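Local coordinates for protein large T antigen (PDB 3QFQ) that binds the viral origin of replication through its origin binding domain, probably as a step in starting replication of Merkel cell polyomavirus DNA, at residues Asn32-Thr43 with Cys71-Arg82. Sequence-based numbering, arbitrary orientation.
Sequences NKTVSCFAIYTT and CILLFITLSKHR. With nucleotides of chain D; nucleotides of chain E.
Phe38 and Phe75 pair across two antiparallel strands, 37-42 and 71-77, beyond whose corners at Ser36 and Leu78-Ser79 the chain turns to the DNA. Backbone bonds run both ways between Phe38 and Phe75 and between Ile40 and Leu73; Thr77 N adds one to Ser36 O. Past the corners, His81 N reaches Val35 O at 3.0 Å.

Among apolar contacts, Phe75 CG lies between its backbone N and carbonyl carbon (chi1 61°), which lays the ring against Phe38 CB, 4.2 Å from its centroid; Ile72 CD1 lies over one face of Tyr41. The edge of the Phe38 ring is turned to a polar atom, His81 O, 3.3 Å from CZ.

Polar groups grip the DNA. His81 ND1 donates to OP1 of DG21 of chain D (2.9 Å), its NE2 being tied to Ser79 OG, while the backbone N-H of Arg82 donates to OP2 of the same nucleotide. The extended Arg82 side chain brings NH2 to O6 of that guanine at 3.1 Å; Asn32 ND2 lies over one guanidinium face, amide and guanidinium planes 16° apart, a flat packing without a hydrogen bond. Thr34 OG1 donates to OP2 of DC22 of chain D (2.7 Å); Lys80 NZ salt-bridges another phosphate.

Helix 83-90 covers Phe38, Ile40 and Phe75, helix 107-113 packs on Cys37 and Leu74, and strands 100-103 and 59-64 continue the sheet.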
loop_
_atom_site.group_PDB
_atom_site.type_symbol
_atom_site.label_atom_id
_atom_site.label_comp_id
_atom_site.label_asym_id
_atom_site.label_seq_id
_atom_site.Cartn_x
_atom_site.Cartn_y
_atom_site.Cartn_z
ATOM N N ASN B 32 -6.065 -15.165 25.204
ATOM C CA ASN B 32 -5.804 -15.202 23.770
ATOM C C ASN B 32 -6.500 -16.379 23.108
ATOM O O ASN B 32 -6.390 -16.582 21.899
ATOM C CB ASN B 32 -4.302 -15.275 23.494
ATOM C CG ASN B 32 -3.549 -14.091 24.063
ATOM O OD1 ASN B 32 -2.442 -14.235 24.582
ATOM N ND2 ASN B 32 -4.149 -12.912 23.975
ATOM N N LYS B 33 -7.216 -17.156 23.911
ATOM C CA LYS B 33 -7.915 -18.328 23.406
ATOM C C LYS B 33 -8.795 -17.986 22.206
ATOM O O LYS B 33 -9.490 -16.969 22.198
ATOM C CB LYS B 33 -8.749 -18.980 24.509
ATOM C CG LYS B 33 -9.546 -20.178 24.028
ATOM C CD LYS B 33 -10.452 -20.717 25.115
ATOM C CE LYS B 33 -9.653 -21.342 26.238
ATOM N NZ LYS B 33 -10.555 -21.955 27.250
ATOM N N THR B 34 -8.747 -18.843 21.190
ATOM C CA THR B 34 -9.541 -18.657 19.983
ATOM C C THR B 34 -10.753 -19.576 19.956
ATOM O O THR B 34 -10.672 -20.722 19.515
ATOM C CB THR B 34 -8.710 -18.916 18.728
ATOM O OG1 THR B 34 -8.153 -20.234 18.795
ATOM C CG2 THR B 34 -7.591 -17.903 18.628
ATOM N N VAL B 35 -11.877 -19.053 20.428
ATOM C CA VAL B 35 -13.128 -19.790 20.448
ATOM C C VAL B 35 -13.788 -19.744 19.075
ATOM O O VAL B 35 -13.455 -18.901 18.244
ATOM C CB VAL B 35 -14.084 -19.199 21.494
ATOM C CG1 VAL B 35 -15.295 -20.096 21.685
ATOM C CG2 VAL B 35 -13.352 -19.002 22.810
ATOM N N SER B 36 -14.725 -20.660 18.849
ATOM C CA SER B 36 -15.449 -20.753 17.587
ATOM C C SER B 36 -16.870 -20.211 17.712
ATOM O O SER B 36 -17.539 -19.967 16.709
ATOM C CB SER B 36 -15.509 -22.210 17.121
ATOM O OG SER B 36 -14.214 -22.746 16.923
ATOM N N CYS B 37 -17.326 -20.034 18.948
ATOM C CA CYS B 37 -18.694 -19.596 19.211
ATOM C C CYS B 37 -18.732 -18.178 19.772
ATOM O O CYS B 37 -18.071 -17.876 20.766
ATOM C CB CYS B 37 -19.377 -20.556 20.188
ATOM S SG CYS B 37 -19.382 -22.293 19.678
ATOM N N PHE B 38 -19.516 -17.315 19.132
ATOM C CA PHE B 38 -19.630 -15.923 19.554
ATOM C C PHE B 38 -21.086 -15.467 19.633
ATOM O O PHE B 38 -21.975 -16.071 19.038
ATOM C CB PHE B 38 -18.849 -15.007 18.606
ATOM C CG PHE B 38 -17.442 -15.464 18.339
ATOM C CD1 PHE B 38 -16.434 -15.219 19.256
ATOM C CD2 PHE B 38 -17.127 -16.132 17.165
ATOM C CE1 PHE B 38 -15.137 -15.638 19.011
ATOM C CE2 PHE B 38 -15.835 -16.551 16.913
ATOM C CZ PHE B 38 -14.839 -16.304 17.838
ATOM N N ALA B 39 -21.316 -14.394 20.384
ATOM C CA ALA B 39 -22.635 -13.776 20.482
ATOM C C ALA B 39 -22.486 -12.263 20.645
ATOM O O ALA B 39 -21.531 -11.792 21.270
ATOM C CB ALA B 39 -23.421 -14.369 21.640
ATOM N N ILE B 40 -23.423 -11.506 20.079
ATOM C CA ILE B 40 -23.333 -10.046 20.090
ATOM C C ILE B 40 -24.654 -9.393 20.499
ATOM O O ILE B 40 -25.712 -10.020 20.437
ATOM C CB ILE B 40 -22.873 -9.503 18.721
ATOM C CG1 ILE B 40 -21.667 -10.298 18.217
ATOM C CG2 ILE B 40 -22.530 -8.019 18.808
ATOM C CD1 ILE B 40 -21.094 -9.785 16.925
ATOM N N TYR B 41 -24.584 -8.131 20.915
ATOM C CA TYR B 41 -25.740 -7.438 21.470
ATOM C C TYR B 41 -25.807 -5.992 20.982
ATOM O O TYR B 41 -25.136 -5.112 21.523
ATOM C CB TYR B 41 -25.670 -7.480 23.000
ATOM C CG TYR B 41 -26.876 -6.913 23.719
ATOM C CD1 TYR B 41 -27.990 -6.462 23.021
ATOM C CD2 TYR B 41 -26.895 -6.825 25.106
ATOM C CE1 TYR B 41 -29.089 -5.945 23.685
ATOM C CE2 TYR B 41 -27.986 -6.308 25.776
ATOM C CZ TYR B 41 -29.080 -5.870 25.062
ATOM O OH TYR B 41 -30.168 -5.356 25.731
ATOM N N THR B 42 -26.621 -5.755 19.956
ATOM C CA THR B 42 -26.813 -4.411 19.420
ATOM C C THR B 42 -28.290 -4.140 19.153
ATOM O O THR B 42 -29.158 -4.892 19.594
ATOM C CB THR B 42 -26.021 -4.198 18.114
ATOM O OG1 THR B 42 -26.620 -4.958 17.056
ATOM C CG2 THR B 42 -24.573 -4.624 18.287
ATOM N N THR B 43 -28.571 -3.062 18.428
ATOM C CA THR B 43 -29.936 -2.754 18.024
ATOM C C THR B 43 -30.374 -3.668 16.887
ATOM O O THR B 43 -29.558 -4.074 16.062
ATOM C CB THR B 43 -30.076 -1.294 17.569
ATOM O OG1 THR B 43 -31.365 -1.101 16.974
ATOM C CG2 THR B 43 -29.004 -0.956 16.545
ATOM N N CYS B 71 -31.117 -6.639 20.642
ATOM C CA CYS B 71 -31.196 -7.759 19.711
ATOM C C CYS B 71 -29.884 -8.540 19.682
ATOM O O CYS B 71 -28.880 -8.065 19.147
ATOM C CB CYS B 71 -31.546 -7.265 18.305
ATOM S SG CYS B 71 -31.710 -8.575 17.070
ATOM N N ILE B 72 -29.899 -9.738 20.259
ATOM C CA ILE B 72 -28.705 -10.577 20.309
ATOM C C ILE B 72 -28.592 -11.499 19.100
ATOM O O ILE B 72 -29.557 -12.154 18.713
ATOM C CB ILE B 72 -28.658 -11.437 21.590
ATOM C CG1 ILE B 72 -28.190 -10.602 22.785
ATOM C CG2 ILE B 72 -27.729 -12.626 21.399
ATOM C CD1 ILE B 72 -29.189 -9.569 23.245
ATOM N N LEU B 73 -27.401 -11.549 18.511
ATOM C CA LEU B 73 -27.143 -12.434 17.384
ATOM C C LEU B 73 -25.916 -13.303 17.651
ATOM O O LEU B 73 -24.790 -12.807 17.690
ATOM C CB LEU B 73 -26.959 -11.627 16.095
ATOM C CG LEU B 73 -26.762 -12.394 14.782
ATOM C CD1 LEU B 73 -27.106 -11.516 13.589
ATOM C CD2 LEU B 73 -25.347 -12.945 14.654
ATOM N N LEU B 74 -26.139 -14.601 17.834
ATOM C CA LEU B 74 -25.036 -15.531 18.044
ATOM C C LEU B 74 -24.745 -16.345 16.786
ATOM O O LEU B 74 -25.601 -16.488 15.912
ATOM C CB LEU B 74 -25.312 -16.450 19.240
ATOM C CG LEU B 74 -26.677 -17.136 19.348
ATOM C CD1 LEU B 74 -26.944 -18.038 18.157
ATOM C CD2 LEU B 74 -26.773 -17.931 20.645
ATOM N N PHE B 75 -23.528 -16.868 16.696
ATOM C CA PHE B 75 -23.106 -17.628 15.529
ATOM C C PHE B 75 -21.863 -18.458 15.825
ATOM O O PHE B 75 -21.216 -18.286 16.857
ATOM C CB PHE B 75 -22.841 -16.694 14.345
ATOM C CG PHE B 75 -21.748 -15.695 14.593
ATOM C CD1 PHE B 75 -20.448 -15.955 14.194
ATOM C CD2 PHE B 75 -22.021 -14.493 15.225
ATOM C CE1 PHE B 75 -19.439 -15.032 14.421
ATOM C CE2 PHE B 75 -21.019 -13.570 15.453
ATOM C CZ PHE B 75 -19.727 -13.840 15.051
ATOM N N ILE B 76 -21.536 -19.360 14.910
ATOM C CA ILE B 76 -20.365 -20.205 15.067
ATOM C C ILE B 76 -19.642 -20.367 13.742
ATOM O O ILE B 76 -20.260 -20.596 12.704
ATOM C CB ILE B 76 -20.734 -21.591 15.622
ATOM C CG1 ILE B 76 -19.473 -22.437 15.816
ATOM C CG2 ILE B 76 -21.718 -22.292 14.702
ATOM C CD1 ILE B 76 -19.746 -23.819 16.361
ATOM N N THR B 77 -18.324 -20.233 13.787
ATOM C CA THR B 77 -17.503 -20.360 12.594
ATOM C C THR B 77 -16.795 -21.706 12.552
ATOM O O THR B 77 -16.771 -22.442 13.541
ATOM C CB THR B 77 -16.453 -19.241 12.530
ATOM O OG1 THR B 77 -15.646 -19.279 13.712
ATOM C CG2 THR B 77 -17.132 -17.889 12.434
ATOM N N LEU B 78 -16.220 -22.018 11.397
ATOM C CA LEU B 78 -15.448 -23.241 11.232
ATOM C C LEU B 78 -14.042 -23.051 11.795
ATOM O O LEU B 78 -13.533 -23.897 12.531
ATOM C CB LEU B 78 -15.390 -23.648 9.757
ATOM C CG LEU B 78 -16.650 -24.269 9.140
ATOM C CD1 LEU B 78 -17.089 -25.498 9.926
ATOM C CD2 LEU B 78 -17.793 -23.265 9.031
ATOM N N SER B 79 -13.422 -21.931 11.443
ATOM C CA SER B 79 -12.098 -21.593 11.953
ATOM C C SER B 79 -12.211 -20.916 13.314
ATOM O O SER B 79 -13.179 -20.210 13.583
ATOM C CB SER B 79 -11.363 -20.682 10.967
ATOM O OG SER B 79 -12.208 -19.640 10.509
ATOM N N LYS B 80 -11.225 -21.142 14.175
ATOM C CA LYS B 80 -11.218 -20.520 15.495
ATOM C C LYS B 80 -10.782 -19.060 15.405
ATOM O O LYS B 80 -9.969 -18.695 14.555
ATOM C CB LYS B 80 -10.320 -21.300 16.454
ATOM C CG LYS B 80 -10.811 -22.708 16.750
ATOM C CD LYS B 80 -9.874 -23.421 17.702
ATOM C CE LYS B 80 -8.483 -23.526 17.114
ATOM N NZ LYS B 80 -7.547 -24.195 18.055
ATOM N N HIS B 81 -11.337 -18.228 16.281
ATOM C CA HIS B 81 -11.030 -16.801 16.286
ATOM C C HIS B 81 -11.050 -16.215 17.692
ATOM O O HIS B 81 -11.658 -16.776 18.607
ATOM C CB HIS B 81 -12.015 -16.032 15.402
ATOM C CG HIS B 81 -12.063 -16.511 13.987
ATOM N ND1 HIS B 81 -11.164 -16.093 13.026
ATOM C CD2 HIS B 81 -12.904 -17.367 13.360
ATOM C CE1 HIS B 81 -11.449 -16.672 11.877
ATOM N NE2 HIS B 81 -12.503 -17.452 12.051
ATOM N N ARG B 82 -10.387 -15.072 17.847
ATOM C CA ARG B 82 -10.351 -14.354 19.116
ATOM C C ARG B 82 -11.660 -13.629 19.402
ATOM O O ARG B 82 -12.354 -13.190 18.482
ATOM C CB ARG B 82 -9.213 -13.332 19.125
ATOM C CG ARG B 82 -7.861 -13.871 19.561
ATOM C CD ARG B 82 -7.018 -12.752 20.158
ATOM N NE ARG B 82 -5.637 -13.159 20.402
ATOM C CZ ARG B 82 -4.722 -12.393 20.988
ATOM N NH1 ARG B 82 -5.036 -11.176 21.406
ATOM N NH2 ARG B 82 -3.490 -12.848 21.161
ATOM P P DG D 21 -8.592 -14.285 14.129
ATOM O OP1 DG D 21 -9.458 -13.756 13.054
ATOM O OP2 DG D 21 -9.074 -14.317 15.526
ATOM O "O5'" DG D 21 -8.152 -15.771 13.754
ATOM C "C5'" DG D 21 -7.542 -16.599 14.731
ATOM C "C4'" DG D 21 -6.191 -17.075 14.236
ATOM O "O4'" DG D 21 -5.200 -16.040 14.449
ATOM C "C3'" DG D 21 -5.643 -18.317 14.921
ATOM O "O3'" DG D 21 -6.127 -19.471 14.246
ATOM C "C2'" DG D 21 -4.141 -18.136 14.731
ATOM C "C1'" DG D 21 -3.981 -16.624 14.865
ATOM N N9 DG D 21 -3.716 -16.171 16.228
ATOM C C8 DG D 21 -4.599 -15.558 17.087
ATOM N N7 DG D 21 -4.075 -15.260 18.242
ATOM C C5 DG D 21 -2.763 -15.701 18.142
ATOM C C6 DG D 21 -1.709 -15.651 19.083
ATOM O O6 DG D 21 -1.729 -15.189 20.233
ATOM N N1 DG D 21 -0.537 -16.210 18.579
ATOM C C2 DG D 21 -0.401 -16.751 17.322
ATOM N N2 DG D 21 0.809 -17.245 17.009
ATOM N N3 DG D 21 -1.381 -16.804 16.430
ATOM C C4 DG D 21 -2.526 -16.264 16.909
ATOM P P DG E 5 -1.854 -13.219 32.993
ATOM O OP1 DG E 5 -1.016 -12.860 34.157
ATOM O OP2 DG E 5 -2.700 -12.185 32.356
ATOM O "O5'" DG E 5 -0.921 -13.850 31.859
ATOM C "C5'" DG E 5 -0.104 -14.973 32.174
ATOM C "C4'" DG E 5 0.458 -15.586 30.909
ATOM O "O4'" DG E 5 -0.603 -16.247 30.175
ATOM C "C3'" DG E 5 1.092 -14.586 29.946
ATOM O "O3'" DG E 5 2.391 -15.038 29.598
ATOM C "C2'" DG E 5 0.157 -14.606 28.739
ATOM C "C1'" DG E 5 -0.356 -16.036 28.804
ATOM N N9 DG E 5 -1.593 -16.264 28.070
ATOM C C8 DG E 5 -2.731 -15.496 28.095
ATOM N N7 DG E 5 -3.680 -15.960 27.331
ATOM C C5 DG E 5 -3.135 -17.111 26.768
ATOM C C6 DG E 5 -3.691 -18.039 25.856
ATOM O O6 DG E 5 -4.821 -18.028 25.346
ATOM N N1 DG E 5 -2.795 -19.061 25.542
ATOM C C2 DG E 5 -1.521 -19.172 26.049
ATOM N N2 DG E 5 -0.802 -20.225 25.635
ATOM N N3 DG E 5 -0.988 -18.308 26.903
ATOM C C4 DG E 5 -1.850 -17.309 27.215
ATOM P P DC D 22 -6.404 -20.830 15.058
ATOM O OP1 DC D 22 -6.915 -21.835 14.101
ATOM O OP2 DC D 22 -7.213 -20.493 16.250
ATOM O "O5'" DC D 22 -4.946 -21.272 15.561
ATOM C "C5'" DC D 22 -3.981 -21.774 14.631
ATOM C "C4'" DC D 22 -2.598 -21.939 15.249
ATOM O "O4'" DC D 22 -2.067 -20.644 15.628
ATOM C "C3'" DC D 22 -2.521 -22.734 16.543
ATOM O "O3'" DC D 22 -2.519 -24.129 16.307
ATOM C "C2'" DC D 22 -1.177 -22.271 17.088
ATOM C "C1'" DC D 22 -1.279 -20.780 16.802
ATOM N N1 DC D 22 -1.911 -20.038 17.933
ATOM C C2 DC D 22 -1.159 -19.816 19.090
ATOM O O2 DC D 22 0.003 -20.233 19.139
ATOM N N3 DC D 22 -1.724 -19.148 20.125
ATOM C C4 DC D 22 -2.982 -18.714 20.034
ATOM N N4 DC D 22 -3.492 -18.060 21.082
ATOM C C5 DC D 22 -3.767 -18.934 18.862
ATOM C C6 DC D 22 -3.199 -19.596 17.846
#